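Local structure of retinol dehydratase (Spodoptera frugiperda, 1FMJ) at residues S74-I86 with Y248-I262. The protein converts retinol by dehydration and is built as a member of the sulfotransferase 1 family, binding adenosine-3'-5'-diphosphate beside the retinol pocket. Numbering follows the deposited sequence.
With HG (mercury (II) ion), chain C; A3P (adenosine-3'-5'-diphosphate), chain G.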
ATOM      1  N   SER A  74      -3.419   3.861  -3.165  1.00 17.71           N
ATOM      2  CA  SER A  74      -4.759   4.392  -2.972  1.00 17.36           C
ATOM      3  C   SER A  74      -4.809   5.608  -2.066  1.00 17.95           C
ATOM      4  O   SER A  74      -5.895   6.071  -1.721  1.00 19.22           O
ATOM      5  CB  SER A  74      -5.667   3.309  -2.392  1.00 17.82           C
ATOM      6  OG  SER A  74      -5.780   2.219  -3.283  1.00 16.69           O
ATOM      7  N   GLY A  75      -3.650   6.116  -1.664  1.00 17.17           N
ATOM      8  CA  GLY A  75      -3.624   7.285  -0.791  1.00 17.97           C
ATOM      9  C   GLY A  75      -3.114   7.036   0.621  1.00 17.45           C
ATOM     10  O   GLY A  75      -3.401   7.800   1.542  1.00 17.48           O
ATOM     11  N   THR A  76      -2.336   5.974   0.796  1.00 17.40           N
ATOM     12  CA  THR A  76      -1.806   5.627   2.114  1.00 18.24           C
ATOM     13  C   THR A  76      -0.847   6.669   2.706  1.00 18.22           C
ATOM     14  O   THR A  76      -0.952   7.019   3.883  1.00 18.34           O
ATOM     15  CB  THR A  76      -1.067   4.275   2.064  1.00 18.06           C
ATOM     16  OG1 THR A  76      -1.800   3.367   1.238  1.00 23.36           O
ATOM     17  CG2 THR A  76      -0.935   3.674   3.456  1.00 19.07           C
ATOM     18  N   THR A  77       0.085   7.164   1.895  1.00 17.82           N
ATOM     19  CA  THR A  77       1.072   8.129   2.386  1.00 18.08           C
ATOM     20  C   THR A  77       0.441   9.388   2.963  1.00 17.94           C
ATOM     21  O   THR A  77       0.812   9.823   4.052  1.00 19.68           O
ATOM     22  CB  THR A  77       2.065   8.528   1.283  1.00 17.79           C
ATOM     23  OG1 THR A  77       2.499   7.353   0.588  1.00 16.76           O
ATOM     24  CG2 THR A  77       3.285   9.211   1.896  1.00 15.67           C
ATOM     25  N   MET A  78      -0.509   9.973   2.232  1.00 18.95           N
ATOM     26  CA  MET A  78      -1.213  11.172   2.677  1.00 19.52           C
ATOM     27  C   MET A  78      -1.834  10.907   4.030  1.00 18.92           C
ATOM     28  O   MET A  78      -1.642  11.659   4.986  1.00 19.65           O
ATOM     29  CB  MET A  78      -2.361  11.516   1.733  1.00 22.52           C
ATOM     30  CG  MET A  78      -1.969  11.751   0.312  1.00 24.60           C
ATOM     31  SD  MET A  78      -3.437  11.898  -0.669  1.00 26.73           S
ATOM     32  CE  MET A  78      -4.028  13.514  -0.130  1.00 23.49           C
ATOM     33  N   THR A  79      -2.610   9.831   4.079  1.00 17.52           N
ATOM     34  CA  THR A  79      -3.309   9.424   5.287  1.00 16.42           C
ATOM     35  C   THR A  79      -2.338   9.227   6.442  1.00 15.84           C
ATOM     36  O   THR A  79      -2.607   9.656   7.564  1.00 15.05           O
ATOM     37  CB  THR A  79      -4.080   8.111   5.056  1.00 16.22           C
ATOM     38  OG1 THR A  79      -4.933   8.256   3.916  1.00 16.55           O
ATOM     39  CG2 THR A  79      -4.934   7.765   6.277  1.00 16.51           C
ATOM     40  N   GLN A  80      -1.208   8.579   6.176  1.00 16.37           N
ATOM     41  CA  GLN A  80      -0.222   8.356   7.234  1.00 17.31           C
ATOM     42  C   GLN A  80       0.238   9.674   7.839  1.00 15.66           C
ATOM     43  O   GLN A  80       0.382   9.789   9.050  1.00 14.93           O
ATOM     44  CB  GLN A  80       1.000   7.620   6.698  1.00 18.58           C
ATOM     45  CG  GLN A  80       0.774   6.148   6.471  1.00 20.19           C
ATOM     46  CD  GLN A  80       1.985   5.475   5.897  1.00 20.64           C
ATOM     47  OE1 GLN A  80       3.006   5.342   6.565  1.00 20.92           O
ATOM     48  NE2 GLN A  80       1.883   5.047   4.647  1.00 20.90           N
ATOM     49  N   GLU A  81       0.475  10.661   6.987  1.00 18.01           N
ATOM     50  CA  GLU A  81       0.940  11.961   7.447  1.00 17.89           C
ATOM     51  C   GLU A  81      -0.129  12.665   8.255  1.00 18.99           C
ATOM     52  O   GLU A  81       0.149  13.186   9.340  1.00 18.78           O
ATOM     53  CB  GLU A  81       1.357  12.828   6.260  1.00 18.21           C
ATOM     54  CG  GLU A  81       1.984  14.165   6.656  1.00 19.28           C
ATOM     55  CD  GLU A  81       3.384  14.035   7.245  1.00 20.24           C
ATOM     56  OE1 GLU A  81       4.003  15.084   7.520  1.00 21.52           O
ATOM     57  OE2 GLU A  81       3.870  12.899   7.429  1.00 19.14           O
ATOM     58  N   LEU A  82      -1.353  12.683   7.727  1.00 19.77           N
ATOM     59  CA  LEU A  82      -2.465  13.320   8.421  1.00 20.31           C
ATOM     60  C   LEU A  82      -2.645  12.684   9.794  1.00 19.34           C
ATOM     61  O   LEU A  82      -2.684  13.376  10.814  1.00 18.81           O
ATOM     62  CB  LEU A  82      -3.762  13.156   7.623  1.00 19.83           C
ATOM     63  CG  LEU A  82      -3.863  13.898   6.295  1.00 22.06           C
ATOM     64  CD1 LEU A  82      -5.173  13.522   5.593  1.00 22.84           C
ATOM     65  CD2 LEU A  82      -3.790  15.391   6.545  1.00 20.83           C
ATOM     66  N   VAL A  83      -2.752  11.357   9.803  1.00 18.07           N
ATOM     67  CA  VAL A  83      -2.940  10.594  11.030  1.00 17.05           C
ATOM     68  C   VAL A  83      -1.821  10.801  12.050  1.00 17.89           C
ATOM     69  O   VAL A  83      -2.077  10.859  13.250  1.00 18.38           O
ATOM     70  CB  VAL A  83      -3.055   9.073  10.719  1.00 17.05           C
ATOM     71  CG1 VAL A  83      -2.990   8.257  12.004  1.00 16.72           C
ATOM     72  CG2 VAL A  83      -4.359   8.785   9.988  1.00 16.80           C
ATOM     73  N   TRP A  84      -0.581  10.912  11.590  1.00 18.88           N
ATOM     74  CA  TRP A  84       0.518  11.085  12.526  1.00 20.68           C
ATOM     75  C   TRP A  84       0.492  12.464  13.148  1.00 21.32           C
ATOM     76  O   TRP A  84       0.655  12.606  14.352  1.00 22.04           O
ATOM     77  CB  TRP A  84       1.872  10.872  11.845  1.00 20.14           C
ATOM     78  CG  TRP A  84       2.969  10.519  12.815  1.00 21.19           C
ATOM     79  CD1 TRP A  84       3.301   9.269  13.262  1.00 20.15           C
ATOM     80  CD2 TRP A  84       3.856  11.429  13.478  1.00 22.16           C
ATOM     81  NE1 TRP A  84       4.340   9.346  14.159  1.00 21.66           N
ATOM     82  CE2 TRP A  84       4.702  10.657  14.309  1.00 21.96           C
ATOM     83  CE3 TRP A  84       4.021  12.821  13.450  1.00 22.82           C
ATOM     84  CZ2 TRP A  84       5.703  11.231  15.106  1.00 22.41           C
ATOM     85  CZ3 TRP A  84       5.017  13.393  14.246  1.00 22.71           C
ATOM     86  CH2 TRP A  84       5.844  12.595  15.060  1.00 22.73           C
ATOM     87  N   LEU A  85       0.294  13.482  12.326  1.00 22.15           N
ATOM     88  CA  LEU A  85       0.265  14.848  12.834  1.00 23.31           C
ATOM     89  C   LEU A  85      -0.886  15.061  13.805  1.00 24.27           C
ATOM     90  O   LEU A  85      -0.718  15.708  14.840  1.00 23.63           O
ATOM     91  CB  LEU A  85       0.168  15.844  11.673  1.00 23.12           C
ATOM     92  CG  LEU A  85       1.483  16.012  10.907  1.00 23.93           C
ATOM     93  CD1 LEU A  85       1.273  16.785   9.608  1.00 22.73           C
ATOM     94  CD2 LEU A  85       2.484  16.722  11.815  1.00 23.58           C
ATOM     95  N   ILE A  86      -2.048  14.505  13.471  1.00 24.74           N
ATOM     96  CA  ILE A  86      -3.231  14.641  14.310  1.00 26.39           C
ATOM     97  C   ILE A  86      -3.075  13.938  15.657  1.00 27.17           C
ATOM     98  O   ILE A  86      -3.531  14.443  16.679  1.00 28.38           O
ATOM     99  CB  ILE A  86      -4.479  14.103  13.583  1.00 25.99           C
ATOM    100  CG1 ILE A  86      -4.726  14.942  12.323  1.00 26.70           C
ATOM    101  CG2 ILE A  86      -5.691  14.143  14.517  1.00 27.23           C
ATOM    102  CD1 ILE A  86      -5.939  14.529  11.509  1.00 27.79           C
ATOM    103  N   TYR A 248      -9.886   8.067  -1.871  1.00 20.82           N
ATOM    104  CA  TYR A 248      -8.830   8.978  -2.294  1.00 20.85           C
ATOM    105  C   TYR A 248      -9.391  10.192  -3.032  1.00 20.61           C
ATOM    106  O   TYR A 248      -8.885  11.303  -2.896  1.00 20.17           O
ATOM    107  CB  TYR A 248      -7.849   8.231  -3.191  1.00 20.86           C
ATOM    108  CG  TYR A 248      -6.841   9.121  -3.881  1.00 21.98           C
ATOM    109  CD1 TYR A 248      -5.781   9.695  -3.178  1.00 21.74           C
ATOM    110  CD2 TYR A 248      -6.955   9.395  -5.237  1.00 21.61           C
ATOM    111  CE1 TYR A 248      -4.855  10.521  -3.823  1.00 20.98           C
ATOM    112  CE2 TYR A 248      -6.042  10.211  -5.885  1.00 20.42           C
ATOM    113  CZ  TYR A 248      -4.998  10.768  -5.179  1.00 20.97           C
ATOM    114  OH  TYR A 248      -4.094  11.556  -5.849  1.00 22.50           O
ATOM    115  N   GLU A 249     -10.432   9.975  -3.818  1.00 20.61           N
ATOM    116  CA  GLU A 249     -11.041  11.059  -4.566  1.00 22.36           C
ATOM    117  C   GLU A 249     -11.554  12.176  -3.647  1.00 23.29           C
ATOM    118  O   GLU A 249     -11.400  13.361  -3.956  1.00 22.65           O
ATOM    119  CB  GLU A 249     -12.183  10.526  -5.435  1.00 21.63           C
ATOM    120  CG  GLU A 249     -11.747   9.672  -6.632  1.00 23.30           C
ATOM    121  CD  GLU A 249     -11.239   8.287  -6.255  1.00 23.98           C
ATOM    122  OE1 GLU A 249     -11.594   7.786  -5.166  1.00 23.91           O
ATOM    123  OE2 GLU A 249     -10.502   7.685  -7.064  1.00 23.16           O
ATOM    124  N   ASP A 250     -12.153  11.806  -2.520  1.00 23.98           N
ATOM    125  CA  ASP A 250     -12.670  12.809  -1.602  1.00 25.55           C
ATOM    126  C   ASP A 250     -11.582  13.711  -1.034  1.00 26.02           C
ATOM    127  O   ASP A 250     -11.853  14.854  -0.676  1.00 25.55           O
ATOM    128  CB  ASP A 250     -13.474  12.149  -0.479  1.00 26.79           C
ATOM    129  CG  ASP A 250     -14.783  11.554  -0.985  1.00 28.95           C
ATOM    130  OD1 ASP A 250     -15.413  12.182  -1.865  1.00 28.91           O
ATOM    131  OD2 ASP A 250     -15.190  10.474  -0.507  1.00 29.30           O
ATOM    132  N   TYR A 251     -10.355  13.199  -0.966  1.00 25.82           N
ATOM    133  CA  TYR A 251      -9.217  13.977  -0.479  1.00 26.36           C
ATOM    134  C   TYR A 251      -8.979  15.156  -1.426  1.00 26.76           C
ATOM    135  O   TYR A 251      -8.612  16.248  -0.997  1.00 26.58           O
ATOM    136  CB  TYR A 251      -7.944  13.118  -0.460  1.00 26.46           C
ATOM    137  CG  TYR A 251      -7.691  12.303   0.797  1.00 26.95           C
ATOM    138  CD1 TYR A 251      -6.746  11.276   0.791  1.00 25.87           C
ATOM    139  CD2 TYR A 251      -8.359  12.576   1.993  1.00 26.71           C
ATOM    140  CE1 TYR A 251      -6.467  10.540   1.936  1.00 26.44           C
ATOM    141  CE2 TYR A 251      -8.081  11.837   3.162  1.00 27.52           C
ATOM    142  CZ  TYR A 251      -7.134  10.822   3.118  1.00 26.68           C
ATOM    143  OH  TYR A 251      -6.845  10.088   4.240  1.00 27.34           O
ATOM    144  N   LEU A 252      -9.176  14.906  -2.720  1.00 27.23           N
ATOM    145  CA  LEU A 252      -8.977  15.911  -3.758  1.00 27.49           C
ATOM    146  C   LEU A 252     -10.165  16.859  -3.897  1.00 29.20           C
ATOM    147  O   LEU A 252     -10.014  17.983  -4.386  1.00 29.44           O
ATOM    148  CB  LEU A 252      -8.724  15.230  -5.109  1.00 27.34           C
ATOM    149  CG  LEU A 252      -7.659  14.133  -5.157  1.00 25.72           C
ATOM    150  CD1 LEU A 252      -7.536  13.615  -6.585  1.00 26.88           C
ATOM    151  CD2 LEU A 252      -6.329  14.681  -4.667  1.00 24.63           C
ATOM    152  N   LYS A 253     -11.350  16.415  -3.488  1.00 29.75           N
ATOM    153  CA  LYS A 253     -12.513  17.280  -3.596  1.00 31.46           C
ATOM    154  C   LYS A 253     -12.624  18.196  -2.377  1.00 31.73           C
ATOM    155  O   LYS A 253     -12.857  19.399  -2.520  1.00 31.66           O
ATOM    156  CB  LYS A 253     -13.798  16.460  -3.754  1.00 32.26           C
ATOM    157  CG  LYS A 253     -15.011  17.325  -4.094  1.00 34.99           C
ATOM    158  CD  LYS A 253     -16.337  16.595  -3.901  1.00 36.13           C
ATOM    159  CE  LYS A 253     -17.512  17.557  -4.065  1.00 36.62           C
ATOM    160  NZ  LYS A 253     -18.800  16.953  -3.620  1.00 37.08           N
ATOM    161  N   ASP A 254     -12.440  17.634  -1.183  1.00 31.96           N
ATOM    162  CA  ASP A 254     -12.533  18.420   0.045  1.00 31.66           C
ATOM    163  C   ASP A 254     -11.637  17.848   1.149  1.00 31.59           C
ATOM    164  O   ASP A 254     -12.118  17.164   2.053  1.00 32.13           O
ATOM    165  CB  ASP A 254     -13.988  18.446   0.532  1.00 31.38           C
ATOM    166  CG  ASP A 254     -14.253  19.557   1.531  1.00 30.42           C
ATOM    167  OD1 ASP A 254     -13.325  19.942   2.268  1.00 28.67           O
ATOM    168  OD2 ASP A 254     -15.402  20.039   1.588  1.00 31.68           O
ATOM    169  N   LEU A 255     -10.341  18.140   1.079  1.00 31.61           N
ATOM    170  CA  LEU A 255      -9.396  17.637   2.074  1.00 31.33           C
ATOM    171  C   LEU A 255      -9.736  18.134   3.476  1.00 31.76           C
ATOM    172  O   LEU A 255      -9.663  17.370   4.439  1.00 32.31           O
ATOM    173  CB  LEU A 255      -7.961  18.027   1.701  1.00 29.93           C
ATOM    174  CG  LEU A 255      -6.854  17.329   2.501  1.00 30.08           C
ATOM    175  CD1 LEU A 255      -7.047  15.810   2.435  1.00 28.96           C
ATOM    176  CD2 LEU A 255      -5.487  17.706   1.944  1.00 29.34           C
ATOM    177  N   PRO A 256     -10.107  19.424   3.614  1.00 32.08           N
ATOM    178  CA  PRO A 256     -10.459  19.971   4.930  1.00 31.60           C
ATOM    179  C   PRO A 256     -11.559  19.139   5.582  1.00 31.21           C
ATOM    180  O   PRO A 256     -11.497  18.834   6.773  1.00 30.61           O
ATOM    181  CB  PRO A 256     -10.929  21.381   4.598  1.00 32.16           C
ATOM    182  CG  PRO A 256     -10.034  21.754   3.462  1.00 32.77           C
ATOM    183  CD  PRO A 256     -10.066  20.499   2.603  1.00 32.68           C
ATOM    184  N   GLY A 257     -12.559  18.771   4.784  1.00 31.48           N
ATOM    185  CA  GLY A 257     -13.662  17.963   5.279  1.00 30.24           C
ATOM    186  C   GLY A 257     -13.182  16.581   5.674  1.00 30.13           C
ATOM    187  O   GLY A 257     -13.651  16.005   6.662  1.00 30.00           O
ATOM    188  N   CYS A 258     -12.250  16.039   4.897  1.00 29.46           N
ATOM    189  CA  CYS A 258     -11.690  14.727   5.193  1.00 28.62           C
ATOM    190  C   CYS A 258     -10.841  14.807   6.456  1.00 27.96           C
ATOM    191  O   CYS A 258     -10.889  13.924   7.306  1.00 27.44           O
ATOM    192  CB  CYS A 258     -10.823  14.241   4.033  1.00 28.47           C
ATOM    193  SG  CYS A 258     -11.725  13.525   2.650  1.00 30.20           S
ATOM    194  N   ILE A 259     -10.055  15.870   6.572  1.00 28.58           N
ATOM    195  CA  ILE A 259      -9.203  16.051   7.742  1.00 29.32           C
ATOM    196  C   ILE A 259     -10.048  16.058   9.013  1.00 29.90           C
ATOM    197  O   ILE A 259      -9.632  15.534  10.050  1.00 30.20           O
ATOM    198  CB  ILE A 259      -8.397  17.366   7.656  1.00 29.28           C
ATOM    199  CG1 ILE A 259      -7.351  17.263   6.539  1.00 30.90           C
ATOM    200  CG2 ILE A 259      -7.721  17.649   8.989  1.00 30.50           C
ATOM    201  CD1 ILE A 259      -6.526  18.525   6.332  1.00 31.39           C
ATOM    202  N   ALA A 260     -11.239  16.646   8.916  1.00 29.42           N
ATOM    203  CA  ALA A 260     -12.158  16.727  10.043  1.00 29.69           C
ATOM    204  C   ALA A 260     -12.688  15.341  10.381  1.00 29.01           C
ATOM    205  O   ALA A 260     -12.770  14.960  11.551  1.00 28.78           O
ATOM    206  CB  ALA A 260     -13.319  17.674   9.712  1.00 29.06           C
ATOM    207  N   ARG A 261     -13.055  14.585   9.355  1.00 28.42           N
ATOM    208  CA  ARG A 261     -13.554  13.246   9.585  1.00 28.86           C
ATOM    209  C   ARG A 261     -12.494  12.425  10.317  1.00 28.11           C
ATOM    210  O   ARG A 261     -12.801  11.713  11.269  1.00 28.04           O
ATOM    211  CB  ARG A 261     -13.922  12.567   8.262  1.00 30.07           C
ATOM    212  CG  ARG A 261     -15.115  13.182   7.545  1.00 31.98           C
ATOM    213  CD  ARG A 261     -15.542  12.313   6.372  1.00 33.51           C
ATOM    214  NE  ARG A 261     -16.115  11.048   6.817  1.00 35.03           N
ATOM    215  CZ  ARG A 261     -16.458  10.055   6.001  1.00 35.76           C
ATOM    216  NH1 ARG A 261     -16.281  10.178   4.692  1.00 35.77           N
ATOM    217  NH2 ARG A 261     -16.984   8.943   6.491  1.00 36.08           N
ATOM    218  N   ILE A 262     -11.243  12.532   9.880  1.00 27.90           N
ATOM    219  CA  ILE A 262     -10.169  11.780  10.515  1.00 27.13           C
ATOM    220  C   ILE A 262      -9.921  12.242  11.955  1.00 27.26           C
ATOM    221  O   ILE A 262      -9.590  11.433  12.824  1.00 26.12           O
ATOM    222  CB  ILE A 262      -8.860  11.882   9.701  1.00 26.87           C
ATOM    223  CG1 ILE A 262      -9.059  11.229   8.329  1.00 25.20           C
ATOM    224  CG2 ILE A 262      -7.716  11.197  10.457  1.00 25.36           C
ATOM    225  CD1 ILE A 262      -7.930  11.486   7.360  1.00 25.37           C
TER
HETATM  226 HG    HG C 451     -13.695  14.910   2.415  0.60 39.80          HG
HETATM  227  P1  A3P G 400      -0.519   8.767  -8.479  1.00 19.06           P
HETATM  228  O1P A3P G 400       0.391   7.697  -8.923  1.00 16.83           O
HETATM  229  O2P A3P G 400       0.119  10.097  -8.578  1.00 17.81           O
HETATM  230  O3P A3P G 400      -1.759   8.749  -9.269  1.00 18.66           O
HETATM  231  P2  A3P G 400       0.014   5.341  -1.732  1.00 21.28           P
HETATM  232  O4P A3P G 400       0.555   6.296  -0.751  1.00 20.76           O
HETATM  233  O5P A3P G 400      -1.051   4.515  -1.125  1.00 21.66           O
HETATM  234  O6P A3P G 400       1.114   4.487  -2.264  1.00 21.62           O
HETATM  235  O5' A3P G 400      -0.619   6.148  -2.934  1.00 19.11           O
HETATM  236  C5' A3P G 400       0.156   7.018  -3.741  1.00 18.13           C
HETATM  237  C4' A3P G 400      -0.739   7.878  -4.639  1.00 18.27           C
HETATM  238  O4' A3P G 400      -1.144   9.049  -3.873  1.00 18.03           O
HETATM  239  C3' A3P G 400       0.005   8.427  -5.857  1.00 19.24           C
HETATM  240  O3' A3P G 400      -0.923   8.508  -6.963  1.00 17.53           O
HETATM  241  C2' A3P G 400       0.536   9.738  -5.314  1.00 19.22           C
HETATM  242  O2' A3P G 400       1.082  10.675  -6.237  1.00 20.35           O
HETATM  243  C1' A3P G 400      -0.682  10.226  -4.545  1.00 19.09           C
HETATM  244  N9  A3P G 400      -0.354  11.273  -3.569  1.00 18.07           N
HETATM  245  C8  A3P G 400       0.658  11.311  -2.623  1.00 18.71           C
HETATM  246  N7  A3P G 400       0.688  12.393  -1.891  1.00 19.54           N
HETATM  247  C5  A3P G 400      -0.378  13.139  -2.374  1.00 19.40           C
HETATM  248  C6  A3P G 400      -0.919  14.426  -2.027  1.00 20.30           C
HETATM  249  N6  A3P G 400      -0.411  15.197  -1.060  1.00 19.88           N
HETATM  250  N1  A3P G 400      -2.028  14.887  -2.733  1.00 19.18           N
HETATM  251  C2  A3P G 400      -2.581  14.126  -3.732  1.00 20.75           C
HETATM  252  N3  A3P G 400      -2.158  12.894  -4.153  1.00 17.53           N
HETATM  253  C4  A3P G 400      -1.045  12.459  -3.426  1.00 18.88           C
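Tyr251 meets Thr79 at the edge of its ring, the two side chains roughly perpendicular, and the phenol OH donates to Thr79 OG1 over 2.7 Å. With chi1 at -54°, Thr79 OG1 lies anti to its own carbonyl carbon, beside the backbone N, which turns it toward the N-terminal end of the helix, where it donates to Gly75 O at 2.9 Å. A relay of two hydroxyls thus ties helix 248-253 to the N-cap of the nucleotide-binding helix. Met78 runs antiparallel alongside Tyr251; its chain bends at chi3 (72°), bringing CE to 3.6 Å from Tyr251 CD1. Its sulfur lies oblique to the Tyr251 ring and at the edge of the Tyr248 ring, a Met-aromatic contact with each, SD being 3.7 Å from Tyr248 CE1. Met78 CG comes within 3.4 Å of adenine C5, while Tyr248 OH donates to adenine N3 at 2.9 Å. A phenylalanine in place of Tyr251 would probably keep much of the packing against Met78 and Leu82 but leave Thr79 OG1 without its donor, so that only apolar contact would join the helices here. Farther along, Leu82 is a knob among Tyr251, Leu255, Ile259 and Ile262: CD1 approaches Ile262 CD1 at 3.9 Å, and CD2 meets Ile259 CG1. Ile86 extends the apolar seam by laying CD1 against Ile262 CG2, as helices 76-86 and 255-262 cross at -55°. The contact illustrates how a polar link followed by an apolar seam can hold a nucleotide-binding helix. Ile262 also touches strand 243-247, and Val83 strand 66-70, so the seam rests on the parallel sheet. At the N-terminal end of helix 76-86, the backbone N atoms of Gly75, Thr76 and Thr77, with both threonine hydroxyls, bind the 5'-phosphate, the P-loop-like arrangement of the sulfotransferase fold.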